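Phage-related protein (Bacillus cereus, PDB 4JG2) is of unknown function but belongs to the family of the Enterobacter phage Enc34 single-stranded DNA-binding protein and so probably binds single-stranded DNA. Local coordinates at residues 158-166 and 174-182. Residues are numbered along the deposited sequence; the frame is centred on the assembly and turned at random.
Sequences ARVSLNFYA and GVACGLGNI
The Tyr165 ring has the methyl of Ala176 over one face, in a CH-pi contact: CB of Ala176 is 4.1 Å from the ring centroid, displaced toward the rim carrying the hydroxyl. Tyr165 reaches across because its CG sits between the backbone N and the carbonyl carbon (chi1 61°). CE1 passes close to the backbone at Gly178, and a water bridges the phenol OH to Cys177 O. On the other side of the sheet, the Phe164 ring has CG1 of Val175 at its edge, near the ring plane, while SG of Cys177 comes in obliquely, 4.1 Å from the centroid, as a sulfur-aromatic contact. With SG anti to the backbone N (chi1 -175°), the sulfur also meets Leu162, 3.7 Å from its CD2. Farther along this face, CG1 of Val160 touches CD1 of Leu179 at 3.6 Å; at the end of the pair, Ala158 CB meets Ile182 CG2.

Paired amides join the strands. Asn163 and Gly178 exchange two backbone bonds, the shorter (2.7 Å) from Gly178 N to Asn163 O. Tyr165 and Ala176 exchange a second pair. Between the Leu162-Leu179 and Val160-Ile182 pairs the register shifts by one, a beta bulge: Ser161 N bonds almost straight (176°) to Asn181 O, whereas Ser161 O takes Gly180 N from above its carbonyl plane.

Phe164 and Val175 pack against helix 75-96, and Leu162, Cys177 and Leu179 meet Ala130 of strand 125-132. Strand 37-39 pairs with the far side of 157-169. The segments thus form a twisted antiparallel beta hairpin, interrupted by the bulge, with an apolar face turned into the core of the domain.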
loop_
_atom_site.group_PDB
_atom_site.type_symbol
_atom_site.label_atom_id
_atom_site.label_comp_id
_atom_site.label_asym_id
_atom_site.label_seq_id
_atom_site.Cartn_x
_atom_site.Cartn_y
_atom_site.Cartn_z
ATOM N N ALA A 158 5.097 -3.059 10.026
ATOM C CA ALA A 158 5.027 -4.254 9.256
ATOM C C ALA A 158 5.584 -4.001 7.861
ATOM O O ALA A 158 5.298 -2.938 7.279
ATOM C CB ALA A 158 3.587 -4.729 9.112
ATOM N N ARG A 159 6.297 -4.990 7.299
ATOM C CA ARG A 159 6.642 -4.918 5.872
ATOM C C ARG A 159 5.369 -5.181 5.045
ATOM O O ARG A 159 4.559 -6.041 5.424
ATOM C CB ARG A 159 7.689 -5.974 5.462
ATOM C CG ARG A 159 9.004 -5.907 6.276
ATOM C CD ARG A 159 10.087 -6.802 5.657
ATOM N NE ARG A 159 10.516 -6.125 4.468
ATOM C CZ ARG A 159 11.165 -6.672 3.455
ATOM N NH1 ARG A 159 11.527 -7.937 3.486
ATOM N NH2 ARG A 159 11.494 -5.872 2.428
ATOM N N VAL A 160 5.226 -4.496 3.907
ATOM C CA VAL A 160 4.079 -4.685 3.034
ATOM C C VAL A 160 4.543 -4.886 1.606
ATOM O O VAL A 160 5.410 -4.134 1.137
ATOM C CB VAL A 160 3.110 -3.492 3.112
ATOM C CG1 VAL A 160 1.856 -3.772 2.280
ATOM C CG2 VAL A 160 2.735 -3.149 4.560
ATOM N N SER A 161 3.972 -5.886 0.949
ATOM C CA SER A 161 4.242 -6.126 -0.447
ATOM C C SER A 161 3.241 -5.270 -1.250
ATOM O O SER A 161 2.054 -5.224 -0.936
ATOM C CB SER A 161 4.068 -7.605 -0.772
ATOM O OG SER A 161 4.411 -7.855 -2.111
ATOM N N LEU A 162 3.773 -4.571 -2.234
ATOM C CA LEU A 162 3.030 -3.679 -3.079
ATOM C C LEU A 162 3.265 -3.938 -4.538
ATOM O O LEU A 162 4.395 -4.254 -4.934
ATOM C CB LEU A 162 3.519 -2.232 -2.812
ATOM C CG LEU A 162 3.452 -1.707 -1.373
ATOM C CD1 LEU A 162 4.054 -0.307 -1.327
ATOM C CD2 LEU A 162 2.041 -1.751 -0.782
ATOM N N ASN A 163 2.232 -3.822 -5.363
ATOM C CA ASN A 163 2.419 -3.923 -6.805
ATOM C C ASN A 163 1.775 -2.709 -7.411
ATOM O O ASN A 163 0.672 -2.309 -7.089
ATOM C CB ASN A 163 1.892 -5.216 -7.494
ATOM C CG ASN A 163 2.350 -5.363 -8.993
ATOM O OD1 ASN A 163 3.440 -5.942 -9.316
ATOM N ND2 ASN A 163 1.478 -4.910 -9.926
ATOM N N PHE A 164 2.508 -2.095 -8.285
ATOM C CA PHE A 164 2.048 -0.886 -8.960
ATOM C C PHE A 164 1.602 -1.190 -10.361
ATOM O O PHE A 164 2.256 -1.956 -11.064
ATOM C CB PHE A 164 3.214 0.132 -8.941
ATOM C CG PHE A 164 3.563 0.588 -7.531
ATOM C CD1 PHE A 164 4.520 -0.059 -6.748
ATOM C CD2 PHE A 164 2.858 1.598 -6.935
ATOM C CE1 PHE A 164 4.801 0.341 -5.456
ATOM C CE2 PHE A 164 3.112 2.007 -5.646
ATOM C CZ PHE A 164 4.075 1.353 -4.916
ATOM N N TYR A 165 0.527 -0.534 -10.777
ATOM C CA TYR A 165 -0.039 -0.817 -12.087
ATOM C C TYR A 165 -0.797 0.394 -12.622
ATOM O O TYR A 165 -1.424 1.151 -11.884
ATOM C CB TYR A 165 -0.952 -2.072 -12.070
ATOM C CG TYR A 165 -2.146 -1.960 -11.156
ATOM C CD1 TYR A 165 -2.073 -2.325 -9.783
ATOM C CD2 TYR A 165 -3.362 -1.519 -11.610
ATOM C CE1 TYR A 165 -3.184 -2.259 -8.987
ATOM C CE2 TYR A 165 -4.476 -1.414 -10.774
ATOM C CZ TYR A 165 -4.355 -1.791 -9.487
ATOM O OH TYR A 165 -5.471 -1.668 -8.702
ATOM N N ALA A 166 -0.820 0.543 -13.926
ATOM C CA ALA A 166 -1.582 1.596 -14.605
ATOM C C ALA A 166 -3.049 1.325 -14.463
ATOM O O ALA A 166 -3.498 0.169 -14.532
ATOM C CB ALA A 166 -1.202 1.710 -16.059
ATOM N N GLY A 174 -3.864 6.930 -13.955
ATOM C CA GLY A 174 -2.539 7.007 -13.464
ATOM C C GLY A 174 -2.007 5.649 -13.056
ATOM O O GLY A 174 -2.189 4.660 -13.787
ATOM N N VAL A 175 -1.349 5.597 -11.914
ATOM C CA VAL A 175 -0.762 4.420 -11.350
ATOM C C VAL A 175 -1.344 4.188 -9.957
ATOM O O VAL A 175 -1.340 5.088 -9.133
ATOM C CB VAL A 175 0.765 4.531 -11.280
ATOM C CG1 VAL A 175 1.363 3.295 -10.609
ATOM C CG2 VAL A 175 1.334 4.677 -12.651
ATOM N N ALA A 176 -1.894 2.974 -9.777
ATOM C CA ALA A 176 -2.478 2.519 -8.540
ATOM C C ALA A 176 -1.556 1.538 -7.854
ATOM O O ALA A 176 -0.553 1.082 -8.413
ATOM C CB ALA A 176 -3.842 1.861 -8.774
ATOM N N CYS A 177 -1.873 1.201 -6.600
ATOM C CA CYS A 177 -1.074 0.335 -5.781
ATOM C C CYS A 177 -1.911 -0.814 -5.253
ATOM O O CYS A 177 -2.841 -0.609 -4.460
ATOM C CB CYS A 177 -0.428 1.076 -4.658
ATOM S SG CYS A 177 0.687 0.015 -3.715
ATOM N N GLY A 178 -1.574 -2.028 -5.708
ATOM C CA GLY A 178 -2.185 -3.208 -5.231
ATOM C C GLY A 178 -1.555 -3.719 -3.940
ATOM O O GLY A 178 -0.321 -3.825 -3.843
ATOM N N LEU A 179 -2.384 -4.023 -2.966
ATOM C CA LEU A 179 -1.942 -4.603 -1.704
ATOM C C LEU A 179 -1.676 -6.065 -1.854
ATOM O O LEU A 179 -2.550 -6.827 -2.305
ATOM C CB LEU A 179 -3.072 -4.421 -0.673
ATOM C CG LEU A 179 -2.833 -5.051 0.716
ATOM C CD1 LEU A 179 -1.584 -4.500 1.388
ATOM C CD2 LEU A 179 -4.049 -4.813 1.603
ATOM N N GLY A 180 -0.481 -6.483 -1.440
ATOM C CA GLY A 180 -0.080 -7.869 -1.369
ATOM C C GLY A 180 -0.063 -8.249 0.107
ATOM O O GLY A 180 -0.779 -7.743 0.956
ATOM N N ASN A 181 0.850 -9.107 0.447
ATOM C CA ASN A 181 0.958 -9.578 1.789
ATOM C C ASN A 181 1.580 -8.607 2.787
ATOM O O ASN A 181 2.090 -7.531 2.438
ATOM C CB ASN A 181 1.656 -10.898 1.693
ATOM C CG ASN A 181 1.000 -11.753 0.642
ATOM O OD1 ASN A 181 -0.210 -12.084 0.731
ATOM N ND2 ASN A 181 1.764 -12.059 -0.404
ATOM N N ILE A 182 1.491 -8.998 4.045
ATOM C CA ILE A 182 1.946 -8.191 5.183
ATOM C C ILE A 182 2.722 -9.035 6.177
ATOM O O ILE A 182 2.263 -10.164 6.488
ATOM C CB ILE A 182 0.693 -7.545 5.886
ATOM C CG1 ILE A 182 -0.115 -6.695 4.892
ATOM C CG2 ILE A 182 1.080 -6.777 7.127
ATOM C CD1 ILE A 182 -1.454 -6.257 5.401
HETATM O O HOH W 1 -5.283 -0.221 -6.085
#